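Local coordinates for protein Endonuclease/exonuclease/phosphatase (Beutenbergia cavernae DSM 12333, PDB 4RUW) that is of unknown specific function but belongs to the endonuclease/exonuclease/phosphatase family, with a DNase I-like domain, an Ig-like domain and a bound zinc ion, at residues T60-T65 / L94-H98; V74-P78 / H107-P111; W127-V133 / S145-V151; H197-T203 / V231-N237; P277-Y283 / R316-L322. One frame throughout, in Å; residues are numbered along the deposited sequence.

Contact 1: residues T60-T65 / L94-H98; sequences TWNIHT and LNEVH. With ZN (zinc ion), chain B.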
# COMPACT_ATOMS: atom_id res chain seq x y z
N THR A 60 3.41 -2.94 -7.81
CA THR A 60 3.79 -1.54 -7.67
C THR A 60 5.31 -1.43 -7.63
O THR A 60 5.98 -2.29 -7.05
CB THR A 60 3.14 -0.86 -6.43
OG1 THR A 60 3.37 0.55 -6.47
CG2 THR A 60 3.68 -1.42 -5.13
N TRP A 61 5.85 -0.37 -8.22
CA TRP A 61 7.29 -0.22 -8.28
C TRP A 61 7.70 1.23 -8.45
O TRP A 61 7.29 1.89 -9.40
CB TRP A 61 7.85 -1.02 -9.46
CG TRP A 61 9.31 -1.34 -9.41
CD1 TRP A 61 10.19 -1.13 -8.37
CD2 TRP A 61 10.08 -1.94 -10.46
NE1 TRP A 61 11.45 -1.57 -8.72
CE2 TRP A 61 11.40 -2.07 -9.99
CE3 TRP A 61 9.78 -2.38 -11.75
CZ2 TRP A 61 12.42 -2.64 -10.77
CZ3 TRP A 61 10.78 -2.93 -12.52
CH2 TRP A 61 12.08 -3.05 -12.03
N ASN A 62 8.55 1.71 -7.55
CA ASN A 62 9.22 2.98 -7.73
C ASN A 62 10.46 2.68 -8.56
O ASN A 62 11.38 2.01 -8.09
CB ASN A 62 9.58 3.57 -6.37
CG ASN A 62 10.32 4.89 -6.47
OD1 ASN A 62 11.05 5.14 -7.43
ND2 ASN A 62 10.12 5.76 -5.48
N ILE A 63 10.46 3.15 -9.81
CA ILE A 63 11.50 2.75 -10.76
C ILE A 63 12.70 3.68 -10.81
O ILE A 63 13.61 3.45 -11.61
CB ILE A 63 10.93 2.56 -12.19
CG1 ILE A 63 10.50 3.89 -12.81
CG2 ILE A 63 9.82 1.53 -12.19
CD1 ILE A 63 10.31 3.83 -14.33
N HIS A 64 12.71 4.74 -9.99
CA HIS A 64 13.86 5.64 -9.92
C HIS A 64 14.25 6.16 -11.32
O HIS A 64 15.43 6.17 -11.68
CB HIS A 64 15.04 4.93 -9.25
CG HIS A 64 16.17 5.84 -8.87
ND1 HIS A 64 17.43 5.74 -9.43
CD2 HIS A 64 16.23 6.86 -7.98
CE1 HIS A 64 18.22 6.67 -8.91
NE2 HIS A 64 17.51 7.36 -8.03
N THR A 65 13.26 6.59 -12.10
CA THR A 65 13.46 7.05 -13.48
C THR A 65 14.28 6.08 -14.34
O THR A 65 14.96 6.50 -15.28
CB THR A 65 14.05 8.48 -13.57
OG1 THR A 65 15.32 8.56 -12.92
CG2 THR A 65 13.10 9.47 -12.92
N LEU A 94 3.52 2.46 -11.34
CA LEU A 94 4.91 2.89 -11.33
C LEU A 94 5.03 4.29 -10.74
O LEU A 94 4.24 5.18 -11.07
CB LEU A 94 5.49 2.89 -12.74
CG LEU A 94 5.42 1.56 -13.49
CD1 LEU A 94 5.94 1.73 -14.92
CD2 LEU A 94 6.18 0.47 -12.75
N ASN A 95 6.02 4.48 -9.87
CA ASN A 95 6.38 5.80 -9.36
C ASN A 95 7.71 6.24 -9.96
O ASN A 95 8.52 5.39 -10.38
CB ASN A 95 6.53 5.80 -7.83
CG ASN A 95 5.30 5.25 -7.10
OD1 ASN A 95 5.44 4.47 -6.17
ND2 ASN A 95 4.11 5.70 -7.49
N GLU A 96 7.95 7.55 -10.00
CA GLU A 96 9.19 8.13 -10.49
C GLU A 96 9.43 7.83 -11.97
O GLU A 96 10.49 7.36 -12.37
CB GLU A 96 10.38 7.68 -9.64
CG GLU A 96 10.37 8.25 -8.23
CD GLU A 96 10.44 9.76 -8.23
OE1 GLU A 96 11.47 10.31 -8.69
OE2 GLU A 96 9.47 10.41 -7.77
N VAL A 97 8.41 8.13 -12.77
CA VAL A 97 8.50 8.03 -14.21
C VAL A 97 8.50 9.45 -14.75
O VAL A 97 7.58 10.22 -14.48
CB VAL A 97 7.28 7.25 -14.80
CG1 VAL A 97 7.46 7.06 -16.29
CG2 VAL A 97 7.09 5.91 -14.10
N HIS A 98 9.55 9.82 -15.48
CA HIS A 98 9.66 11.19 -15.99
C HIS A 98 9.17 11.31 -17.42
O HIS A 98 9.24 10.36 -18.22
CB HIS A 98 11.09 11.73 -15.90
CG HIS A 98 11.45 12.22 -14.53
ND1 HIS A 98 12.53 13.07 -14.32
CD2 HIS A 98 10.88 11.99 -13.33
CE1 HIS A 98 12.59 13.33 -13.01
NE2 HIS A 98 11.62 12.69 -12.40
ZN ZN B . 13.83 13.67 -15.69
O HOH W 1 5.74 1.69 -5.52
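Asn-95 OD1 is gripped from two sources: a water that donates to it at 2.9 Å and accepts from Thr-60 OG1, and the backbone N of Asp-235, in the segment 231-237; Asn-95 ND2 bonds to Asn-149 OD1. The backbones run parallel, with Asn-95 N bonded to Trp-61 O at 2.9 Å and Ile-63 N returning to Asn-95 O. Asn-62 and Asn-95 are paired in the register, and their side chains cross at about a right angle, amide planes 86° apart. Asn-62 OD1 accepts from His-64 N, closing an Asx turn as strand 55-62 ends, while its ND2 reaches Asp-235. These are neighbouring parallel strands of a beta-alpha-beta unit, joined through helix 77-87, in one of the two sheets of a DNase I-like sandwich. Away from the amides, Ile-63 spreads its branches: CG2 packs on Leu-94 CD2, and CD1 meets Val-97 CG2 at 3.8 Å. Beyond the corner at Glu-96, Thr-65 N bonds to Glu-96 O. Thr-65 CG2, turned anti to its own carbonyl carbon, makes a CH-pi contact over one face of the His-98 ring, 3.5 Å from its centroid, while His-98 ND1 binds the zinc ion at 2.0 Å.

Contact 2: residues V74-P78 / H107-P111; sequences VVDEP and HGDQP. With ZN (zinc ion), chain B.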
# COMPACT_ATOMS: atom_id res chain seq x y z
N VAL A 74 22.94 6.11 -16.46
CA VAL A 74 22.37 5.47 -17.64
C VAL A 74 20.88 5.29 -17.44
O VAL A 74 20.46 4.74 -16.43
CB VAL A 74 23.01 4.10 -17.92
CG1 VAL A 74 22.35 3.42 -19.10
CG2 VAL A 74 24.51 4.24 -18.15
N VAL A 75 20.09 5.78 -18.38
CA VAL A 75 18.64 5.62 -18.32
C VAL A 75 18.28 4.32 -19.04
O VAL A 75 18.54 4.18 -20.23
CB VAL A 75 17.93 6.81 -18.96
CG1 VAL A 75 16.43 6.68 -18.81
CG2 VAL A 75 18.42 8.12 -18.34
N ASP A 76 17.66 3.38 -18.32
CA ASP A 76 17.57 2.00 -18.80
C ASP A 76 16.14 1.44 -18.67
O ASP A 76 15.87 0.51 -17.90
CB ASP A 76 18.56 1.14 -18.01
CG ASP A 76 18.83 -0.22 -18.65
OD1 ASP A 76 18.11 -0.65 -19.57
OD2 ASP A 76 19.79 -0.89 -18.21
N GLU A 77 15.23 2.00 -19.45
CA GLU A 77 13.87 1.48 -19.48
C GLU A 77 13.77 -0.03 -19.80
O GLU A 77 12.90 -0.70 -19.27
CB GLU A 77 12.98 2.29 -20.42
CG GLU A 77 12.73 3.73 -19.97
CD GLU A 77 13.72 4.73 -20.52
OE1 GLU A 77 14.76 4.31 -21.07
OE2 GLU A 77 13.45 5.95 -20.41
N PRO A 78 14.64 -0.56 -20.69
CA PRO A 78 14.50 -2.00 -20.98
C PRO A 78 14.67 -2.90 -19.76
O PRO A 78 14.03 -3.93 -19.66
CB PRO A 78 15.61 -2.27 -22.00
CG PRO A 78 15.74 -0.98 -22.72
CD PRO A 78 15.55 0.08 -21.66
N HIS A 107 15.45 12.74 -19.08
CA HIS A 107 15.12 11.32 -19.14
C HIS A 107 14.27 10.97 -20.36
O HIS A 107 13.89 9.82 -20.55
CB HIS A 107 14.36 10.91 -17.88
CG HIS A 107 15.18 10.99 -16.63
ND1 HIS A 107 15.14 12.09 -15.78
CD2 HIS A 107 16.07 10.13 -16.09
CE1 HIS A 107 15.98 11.88 -14.77
NE2 HIS A 107 16.56 10.71 -14.95
N GLY A 108 13.95 11.98 -21.17
CA GLY A 108 13.10 11.80 -22.32
C GLY A 108 11.67 11.42 -21.94
O GLY A 108 11.24 11.66 -20.81
N ASP A 109 10.95 10.83 -22.88
CA ASP A 109 9.55 10.47 -22.68
C ASP A 109 9.47 9.03 -22.16
O ASP A 109 9.27 8.08 -22.93
CB ASP A 109 8.79 10.60 -24.01
CG ASP A 109 7.28 10.52 -23.86
OD1 ASP A 109 6.79 9.96 -22.86
OD2 ASP A 109 6.58 11.01 -24.77
N GLN A 110 9.63 8.86 -20.86
CA GLN A 110 9.67 7.50 -20.31
C GLN A 110 8.35 6.72 -20.45
O GLN A 110 8.40 5.53 -20.73
CB GLN A 110 10.19 7.48 -18.87
CG GLN A 110 11.53 8.18 -18.73
CD GLN A 110 12.21 7.83 -17.44
OE1 GLN A 110 11.72 8.14 -16.35
NE2 GLN A 110 13.36 7.17 -17.54
N PRO A 111 7.19 7.38 -20.27
CA PRO A 111 5.96 6.60 -20.48
C PRO A 111 5.86 6.04 -21.90
O PRO A 111 5.46 4.89 -22.08
CB PRO A 111 4.85 7.62 -20.21
CG PRO A 111 5.47 8.61 -19.29
CD PRO A 111 6.89 8.72 -19.74
ZN ZN B . 13.83 13.67 -15.69
O HOH W 2 12.82 7.87 -22.13
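Gln-110 crosses Glu-77 at about a right angle and reaches past it to Val-75. Its CB lies 3.9 Å from Glu-77 OE2, and CG comes closer to the same oxygen, at 3.4 Å. With chi2 at -164° the chain runs extended beyond CG, which carries the amide across the carboxylate, Gln-110 CD 3.7 Å from Glu-77 OE2. There NE2 gives a hydrogen bond of 3.1 Å to Glu-77 OE2, approaching from above the carboxylate plane, and also touches Val-75 CG1 at 3.4 Å. The amide has two further partners: NE2 also bonds to Thr-65 O and OE1 accepts from His-98 N, so both ends of the amide are held and its rotation is fixed. Glu-77 OE2 has a second donor in a water, 2.7 Å away, which also donates to His-107 O and bridges the two segments. Val-75 turns its other methyl, CG2, to His-107 CD2 at 3.8 Å. Through ND1 the same ring binds the zinc ion. Asp-76 and Asp-109 each N-cap the helix that follows. Two capped helix starts, 77-87 and 110-118, thus meet beside a zinc site completed by His-98, Asp-100 and His-137.

Contact 3: residues W127-V133 / S145-V151; sequences WFGLTEV and SSNGNVV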
# COMPACT_ATOMS: atom_id res chain seq x y z
N TRP A 127 -1.58 5.15 -18.47
CA TRP A 127 -1.94 6.51 -18.10
C TRP A 127 -0.84 7.13 -17.25
O TRP A 127 -0.36 6.51 -16.31
CB TRP A 127 -3.26 6.54 -17.33
CG TRP A 127 -3.88 7.89 -17.40
CD1 TRP A 127 -3.55 8.99 -16.66
CD2 TRP A 127 -4.91 8.31 -18.31
NE1 TRP A 127 -4.32 10.06 -17.04
CE2 TRP A 127 -5.16 9.67 -18.05
CE3 TRP A 127 -5.64 7.66 -19.31
CZ2 TRP A 127 -6.13 10.40 -18.75
CZ3 TRP A 127 -6.60 8.38 -20.01
CH2 TRP A 127 -6.83 9.74 -19.73
N PHE A 128 -0.47 8.36 -17.59
CA PHE A 128 0.53 9.12 -16.85
C PHE A 128 -0.18 10.21 -16.05
O PHE A 128 -0.92 11.03 -16.61
CB PHE A 128 1.50 9.75 -17.85
CG PHE A 128 2.52 10.69 -17.25
CD1 PHE A 128 3.74 10.21 -16.79
CD2 PHE A 128 2.30 12.07 -17.22
CE1 PHE A 128 4.70 11.08 -16.29
CE2 PHE A 128 3.26 12.93 -16.71
CZ PHE A 128 4.46 12.44 -16.24
N GLY A 129 0.02 10.20 -14.73
CA GLY A 129 -0.59 11.19 -13.86
C GLY A 129 0.47 12.13 -13.33
O GLY A 129 1.26 11.76 -12.46
N LEU A 130 0.50 13.34 -13.86
CA LEU A 130 1.51 14.33 -13.51
C LEU A 130 1.54 14.62 -12.01
O LEU A 130 0.50 14.82 -11.39
CB LEU A 130 1.19 15.62 -14.25
CG LEU A 130 2.08 16.82 -13.99
CD1 LEU A 130 3.47 16.57 -14.51
CD2 LEU A 130 1.47 18.07 -14.63
N THR A 131 2.75 14.66 -11.44
CA THR A 131 2.92 15.06 -10.04
C THR A 131 3.70 16.37 -9.86
O THR A 131 3.50 17.07 -8.88
CB THR A 131 3.64 13.97 -9.19
OG1 THR A 131 5.04 13.97 -9.48
CG2 THR A 131 3.07 12.59 -9.43
N GLU A 132 4.60 16.68 -10.79
CA GLU A 132 5.52 17.79 -10.60
C GLU A 132 6.14 18.18 -11.92
O GLU A 132 6.42 17.32 -12.75
CB GLU A 132 6.63 17.38 -9.62
CG GLU A 132 7.54 18.54 -9.23
CD GLU A 132 8.57 18.20 -8.18
OE1 GLU A 132 8.48 17.11 -7.57
OE2 GLU A 132 9.47 19.03 -7.96
N VAL A 133 6.39 19.47 -12.12
CA VAL A 133 7.13 19.94 -13.29
C VAL A 133 8.40 20.66 -12.89
O VAL A 133 8.54 21.08 -11.74
CB VAL A 133 6.28 20.86 -14.19
CG1 VAL A 133 5.06 20.12 -14.70
CG2 VAL A 133 5.89 22.13 -13.45
N SER A 145 10.71 19.55 -17.78
CA SER A 145 10.75 18.23 -17.17
C SER A 145 9.48 17.97 -16.36
O SER A 145 8.77 18.90 -15.97
CB SER A 145 11.99 18.07 -16.29
OG SER A 145 12.01 19.02 -15.24
N SER A 146 9.17 16.71 -16.12
CA SER A 146 8.03 16.37 -15.29
C SER A 146 8.16 14.98 -14.72
O SER A 146 8.83 14.12 -15.30
CB SER A 146 6.72 16.47 -16.08
OG SER A 146 6.58 15.41 -17.00
N ASN A 147 7.54 14.78 -13.57
CA ASN A 147 7.42 13.47 -12.96
C ASN A 147 5.96 13.06 -12.91
O ASN A 147 5.08 13.91 -12.75
CB ASN A 147 7.99 13.47 -11.54
CG ASN A 147 7.93 12.10 -10.91
OD1 ASN A 147 8.70 11.22 -11.27
ND2 ASN A 147 6.98 11.89 -10.01
N GLY A 148 5.71 11.77 -13.03
CA GLY A 148 4.37 11.24 -12.86
C GLY A 148 4.34 9.88 -12.19
O GLY A 148 5.36 9.19 -12.08
N ASN A 149 3.15 9.53 -11.71
CA ASN A 149 2.80 8.15 -11.41
C ASN A 149 2.14 7.56 -12.65
O ASN A 149 1.44 8.28 -13.36
CB ASN A 149 1.87 8.10 -10.21
CG ASN A 149 2.50 8.69 -8.99
OD1 ASN A 149 3.62 8.31 -8.62
ND2 ASN A 149 1.81 9.63 -8.35
N VAL A 150 2.38 6.29 -12.92
CA VAL A 150 1.85 5.65 -14.12
C VAL A 150 1.08 4.40 -13.76
O VAL A 150 1.47 3.66 -12.85
CB VAL A 150 3.01 5.31 -15.10
CG1 VAL A 150 2.56 4.34 -16.20
CG2 VAL A 150 3.60 6.59 -15.70
N VAL A 151 -0.04 4.18 -14.45
CA VAL A 151 -0.71 2.89 -14.42
C VAL A 151 -0.58 2.27 -15.81
O VAL A 151 -0.90 2.92 -16.80
CB VAL A 151 -2.20 3.01 -14.05
CG1 VAL A 151 -2.91 1.65 -14.20
CG2 VAL A 151 -2.35 3.53 -12.62
O HOH W 3 -0.26 10.82 -10.14
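Thr-131 and Glu-132 both face Asn-147, a classic beta bulge in an otherwise regular antiparallel pair. Asn-147 O accepts from Thr-131 N at 2.8 Å and, weakly, from Glu-132 N at 3.4 Å. Asn-147 N bonds back to Glu-132 O. The side chains repeat the link: Asn-147 ND2 gives Thr-131 OG1 a nearly straight bond of 2.9 Å, 170° at the hydrogen, with the oxygen in the amide plane. Thr-131 CG2, anti to its carbonyl carbon, touches Asn-149 ND2 at 3.4 Å. A water joins that ND2 to Gly-129 O, and Asn-149 OD1 is held by Asn-95. On the other face the Phe-128 ring packs on Gly-148, Phe-128 CE1 3.4 Å from Gly-148 CA, and takes Val-150 CG2 at its edge, 3.8 Å from Phe-128 CD1; Arg-99 makes a cation-pi contact with this ring. Strand 125-133 forms the outermost strand of its sheet and strand 146-153 lies between it and strand 91-98, while Trp-127, Thr-131 and Val-151 touch strand 179-188 of the other sheet.

Contact 4: residues H197-T203 / V231-N237; sequences HATHLST and VLAGDLN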
# COMPACT_ATOMS: atom_id res chain seq x y z
N HIS A 197 -5.92 3.11 -7.61
CA HIS A 197 -5.40 4.37 -7.10
C HIS A 197 -3.89 4.25 -6.97
O HIS A 197 -3.40 3.35 -6.28
CB HIS A 197 -6.00 4.68 -5.73
CG HIS A 197 -7.49 4.74 -5.69
ND1 HIS A 197 -8.20 5.85 -6.13
CD2 HIS A 197 -8.41 3.85 -5.26
CE1 HIS A 197 -9.49 5.63 -5.96
NE2 HIS A 197 -9.65 4.42 -5.43
N ALA A 198 -3.17 5.14 -7.64
CA ALA A 198 -1.71 5.13 -7.70
C ALA A 198 -1.17 6.41 -7.10
O ALA A 198 -1.58 7.51 -7.51
CB ALA A 198 -1.27 5.03 -9.15
N THR A 199 -0.25 6.32 -6.14
CA THR A 199 0.31 7.54 -5.60
C THR A 199 1.72 7.34 -5.06
O THR A 199 2.29 6.24 -5.14
CB THR A 199 -0.64 8.18 -4.53
OG1 THR A 199 -0.25 9.54 -4.29
CG2 THR A 199 -0.59 7.41 -3.23
N HIS A 200 2.27 8.43 -4.53
CA HIS A 200 3.63 8.51 -4.04
C HIS A 200 3.61 9.73 -3.11
O HIS A 200 3.31 10.85 -3.55
CB HIS A 200 4.59 8.69 -5.23
CG HIS A 200 6.04 8.74 -4.88
ND1 HIS A 200 7.01 8.87 -5.84
CD2 HIS A 200 6.69 8.69 -3.69
CE1 HIS A 200 8.20 8.90 -5.27
NE2 HIS A 200 8.04 8.80 -3.96
N LEU A 201 3.83 9.52 -1.82
CA LEU A 201 3.74 10.61 -0.85
C LEU A 201 5.10 11.24 -0.57
O LEU A 201 6.13 10.68 -0.94
CB LEU A 201 3.12 10.11 0.46
CG LEU A 201 1.78 9.40 0.35
CD1 LEU A 201 1.26 9.07 1.73
CD2 LEU A 201 0.76 10.21 -0.45
N SER A 202 5.11 12.38 0.11
CA SER A 202 6.36 13.00 0.51
C SER A 202 7.20 12.07 1.37
O SER A 202 6.68 11.18 2.04
CB SER A 202 6.11 14.27 1.30
OG SER A 202 5.54 15.29 0.51
N THR A 203 8.50 12.29 1.36
CA THR A 203 9.41 11.61 2.27
C THR A 203 9.27 12.19 3.67
O THR A 203 8.92 13.36 3.82
CB THR A 203 10.87 11.78 1.83
OG1 THR A 203 11.22 13.17 1.90
CG2 THR A 203 11.06 11.26 0.42
N VAL A 231 -7.92 -0.98 -5.40
CA VAL A 231 -6.60 -1.10 -4.81
C VAL A 231 -5.96 0.27 -4.71
O VAL A 231 -6.26 1.16 -5.51
CB VAL A 231 -5.68 -2.08 -5.59
CG1 VAL A 231 -6.24 -3.48 -5.55
CG2 VAL A 231 -5.47 -1.62 -7.02
N LEU A 232 -5.12 0.45 -3.70
CA LEU A 232 -4.33 1.66 -3.50
C LEU A 232 -2.89 1.21 -3.43
O LEU A 232 -2.53 0.39 -2.59
CB LEU A 232 -4.74 2.38 -2.21
CG LEU A 232 -3.80 3.48 -1.72
CD1 LEU A 232 -3.68 4.61 -2.74
CD2 LEU A 232 -4.25 4.01 -0.37
N ALA A 233 -2.06 1.74 -4.32
CA ALA A 233 -0.70 1.26 -4.41
C ALA A 233 0.27 2.40 -4.63
O ALA A 233 -0.04 3.39 -5.27
CB ALA A 233 -0.56 0.23 -5.52
N GLY A 234 1.48 2.21 -4.10
CA GLY A 234 2.58 3.09 -4.39
C GLY A 234 3.54 3.23 -3.23
O GLY A 234 3.44 2.54 -2.21
N ASP A 235 4.47 4.15 -3.41
CA ASP A 235 5.48 4.47 -2.42
C ASP A 235 4.88 5.48 -1.45
O ASP A 235 4.86 6.68 -1.70
CB ASP A 235 6.69 5.05 -3.15
CG ASP A 235 7.85 5.39 -2.23
OD1 ASP A 235 7.71 5.29 -0.99
OD2 ASP A 235 8.91 5.78 -2.77
N LEU A 236 4.35 4.97 -0.34
CA LEU A 236 3.73 5.85 0.64
C LEU A 236 4.77 6.51 1.54
O LEU A 236 4.44 7.43 2.29
CB LEU A 236 2.69 5.11 1.47
CG LEU A 236 1.56 4.46 0.66
CD1 LEU A 236 0.54 3.85 1.59
CD2 LEU A 236 0.91 5.46 -0.30
N ASN A 237 6.01 6.03 1.48
CA ASN A 237 7.11 6.66 2.22
C ASN A 237 6.92 6.66 3.73
O ASN A 237 7.49 7.49 4.44
CB ASN A 237 7.35 8.09 1.71
CG ASN A 237 8.50 8.18 0.74
OD1 ASN A 237 9.54 7.53 0.93
ND2 ASN A 237 8.34 8.98 -0.31
O HOH W 4 10.44 9.33 -2.46
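Strands 192-200 and 230-233 are parallel neighbours in the second sheet, connected through helix 207-222 as a beta-alpha-beta unit. His-197 N bonds to Val-231 O at 2.9 Å, Ala-233 N to His-197 O, and Thr-199 N to Ala-233 O. Leu-232 CD1 packs against His-197 CB at 3.8 Å, and Thr-199 and Leu-236 cross at about a right angle, Thr-199 CG2 on Leu-236 CD2. Past Gly-234, where the segment 231-237 turns a corner, Leu-201 N donates to Asp-235 O. The pair lies mid-sheet in the DNase I-like sandwich and meets Asn-62 and Asn-95 of the other sheet. The His-200 ring and the Asp-235 carboxylate lie alongside, planes 15° apart, with Asp-235 CB over the ring face, 4.1 Å from its centroid; Asp-235 OD2 accepts from Asn-62 ND2 and is not hydrogen-bonded to His-200 NE2. Asn-237 ND2 gives Leu-201 O a bond of 2.9 Å, in its own amide plane. A water accepting from Asn-237 ND2 lies 2.9 Å from His-200 NE2, in the ring plane.

Contact 5: residues P277-Y283 / R316-L322; sequences PTMTASY and RFASDHL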
# COMPACT_ATOMS: atom_id res chain seq x y z
N PRO A 277 11.17 -5.73 2.99
CA PRO A 277 11.52 -4.32 2.84
C PRO A 277 11.59 -4.00 1.35
O PRO A 277 11.85 -4.89 0.54
CB PRO A 277 12.90 -4.23 3.50
CG PRO A 277 13.49 -5.59 3.29
CD PRO A 277 12.33 -6.54 3.41
N THR A 278 11.34 -2.74 1.00
CA THR A 278 11.19 -2.39 -0.41
C THR A 278 12.26 -1.41 -0.87
O THR A 278 12.26 -0.99 -2.02
CB THR A 278 9.77 -1.88 -0.72
OG1 THR A 278 9.50 -0.71 0.07
CG2 THR A 278 8.75 -2.96 -0.41
N MSE A 279 13.17 -1.05 0.03
CA MSE A 279 14.40 -0.38 -0.36
C MSE A 279 15.38 -1.47 -0.74
O MSE A 279 15.70 -2.33 0.08
CB MSE A 279 14.96 0.43 0.80
CG MSE A 279 14.06 1.56 1.26
SE MSE A 279 13.59 2.75 -0.20
CE MSE A 279 15.38 3.26 -0.78
N THR A 280 15.86 -1.44 -1.98
CA THR A 280 16.75 -2.48 -2.49
C THR A 280 17.93 -2.74 -1.57
O THR A 280 18.25 -3.89 -1.26
CB THR A 280 17.25 -2.10 -3.88
OG1 THR A 280 16.11 -1.92 -4.72
CG2 THR A 280 18.15 -3.19 -4.46
N ALA A 281 18.53 -1.67 -1.08
CA ALA A 281 19.71 -1.78 -0.23
C ALA A 281 19.42 -2.43 1.12
O ALA A 281 20.34 -2.90 1.79
CB ALA A 281 20.35 -0.42 -0.05
N SER A 282 18.16 -2.45 1.53
CA SER A 282 17.79 -3.06 2.81
C SER A 282 17.52 -4.55 2.71
O SER A 282 17.51 -5.25 3.72
CB SER A 282 16.57 -2.36 3.41
OG SER A 282 16.90 -1.06 3.86
N TYR A 283 17.28 -5.05 1.51
CA TYR A 283 16.90 -6.44 1.35
C TYR A 283 18.05 -7.35 1.77
O TYR A 283 19.19 -7.15 1.36
CB TYR A 283 16.47 -6.75 -0.09
CG TYR A 283 15.79 -8.09 -0.17
CD1 TYR A 283 14.45 -8.24 0.20
CD2 TYR A 283 16.49 -9.22 -0.57
CE1 TYR A 283 13.83 -9.47 0.15
CE2 TYR A 283 15.87 -10.46 -0.62
CZ TYR A 283 14.54 -10.57 -0.26
OH TYR A 283 13.92 -11.80 -0.29
N ARG A 316 17.15 -7.30 -9.11
CA ARG A 316 16.92 -6.46 -7.94
C ARG A 316 17.62 -5.10 -8.02
O ARG A 316 17.13 -4.13 -7.45
CB ARG A 316 17.29 -7.19 -6.65
CG ARG A 316 18.78 -7.31 -6.40
CD ARG A 316 19.08 -8.29 -5.27
NE ARG A 316 18.73 -9.65 -5.66
CZ ARG A 316 18.66 -10.68 -4.82
NH1 ARG A 316 18.91 -10.50 -3.53
NH2 ARG A 316 18.34 -11.88 -5.27
N PHE A 317 18.74 -5.02 -8.73
CA PHE A 317 19.48 -3.77 -8.80
C PHE A 317 19.05 -2.84 -9.92
O PHE A 317 19.70 -1.84 -10.19
CB PHE A 317 21.00 -4.02 -8.80
CG PHE A 317 21.48 -4.69 -7.55
CD1 PHE A 317 21.34 -4.05 -6.32
CD2 PHE A 317 22.04 -5.95 -7.57
CE1 PHE A 317 21.75 -4.65 -5.16
CE2 PHE A 317 22.46 -6.56 -6.40
CZ PHE A 317 22.31 -5.90 -5.19
N ALA A 318 17.91 -3.16 -10.55
CA ALA A 318 17.38 -2.31 -11.61
C ALA A 318 16.86 -0.96 -11.09
O ALA A 318 16.78 0.01 -11.85
CB ALA A 318 16.29 -3.04 -12.37
N SER A 319 16.51 -0.92 -9.81
CA SER A 319 16.03 0.31 -9.17
C SER A 319 16.48 0.32 -7.71
O SER A 319 16.87 -0.72 -7.18
CB SER A 319 14.50 0.40 -9.23
OG SER A 319 14.05 1.50 -8.45
N ASP A 320 16.44 1.48 -7.07
CA ASP A 320 16.73 1.53 -5.64
C ASP A 320 15.55 1.12 -4.75
O ASP A 320 15.69 1.05 -3.53
CB ASP A 320 17.34 2.88 -5.22
CG ASP A 320 16.38 4.05 -5.38
OD1 ASP A 320 15.29 3.89 -5.96
OD2 ASP A 320 16.75 5.14 -4.91
N HIS A 321 14.40 0.84 -5.36
CA HIS A 321 13.30 0.15 -4.68
C HIS A 321 13.08 -1.19 -5.33
O HIS A 321 13.36 -1.35 -6.52
CB HIS A 321 11.98 0.93 -4.79
CG HIS A 321 11.93 2.19 -3.97
ND1 HIS A 321 11.01 2.38 -2.97
CD2 HIS A 321 12.67 3.32 -4.03
CE1 HIS A 321 11.19 3.58 -2.43
NE2 HIS A 321 12.19 4.16 -3.06
N LEU A 322 12.52 -2.13 -4.57
CA LEU A 322 12.06 -3.40 -5.11
C LEU A 322 10.59 -3.30 -5.52
O LEU A 322 9.79 -2.66 -4.84
CB LEU A 322 12.19 -4.50 -4.07
CG LEU A 322 13.60 -4.79 -3.55
CD1 LEU A 322 13.54 -5.87 -2.48
CD2 LEU A 322 14.56 -5.19 -4.68
O HOH W 5 18.02 1.02 -2.01
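Thr-280 fills the tight part of this contact, with OG1 hydrogen-bonded and CG2 packed against a carbonyl and a ring. With chi1 at -58°, Thr-280 OG1 lies beside the backbone N and donates to Ser-319 O at 2.8 Å; Thr-280 CG2, anti to that N, sits 3.3 Å from Arg-316 O and against Phe-317 CD1. Thr-280 N bonds to Asp-320 O at 2.9 Å, and Leu-322 N to Thr-278 O, each donor above the carbonyl plane. Leu-322 wedges between, CD2 on Thr-280 OG1 and Leu-322 CD1 on Tyr-283 CD1 at 3.7 Å. Leu-322 CD1 also covers Pro-277 O, a buried oxygen with no partner in the model. Selenomethionine Met-279, bent at chi2 and chi3, lays SE over one face of the His-321 ring, 3.6 Å from its centroid. Asp-296 holds that ring through ND1 and also meets Thr-278 OG1. The outer side is looser: the Arg-316 guanidinium stands steeply to the Tyr-283 ring, planes 82° apart, Arg-316 NH1 4.0 Å from Tyr-283 CD2, and a water links Ala-281 N to Asp-320 O. Ser-319 OG bonds to Asn-62 O and accepts from His-321 N, an ST turn; the whole is a loop-to-loop junction bridged at Met-279 and His-321.

How the contacts relate
From the N terminus, contact 1 closes the loop from strand 55-62 through helix 77-87 to strand 91-98. Contact 2 opens within that loop and closes beyond it, so the two cross, and both reach the zinc ion. Contact 3 follows in series, a short closure that adds strands 125-133 and 146-153 to the sheet of contact 1. Contact 4 comes next and closes a similar beta-alpha-beta loop in the second sheet; contact 5 joins two later loops. Across the sandwich, Asp-235 of contact 4 meets Asn-62 and Asn-95 of contact 1, and Ser-319 and His-321 tie contact 5 to strand 55-62. Contacts 3 and 5 do not touch, their nearest atoms about 11 Å apart.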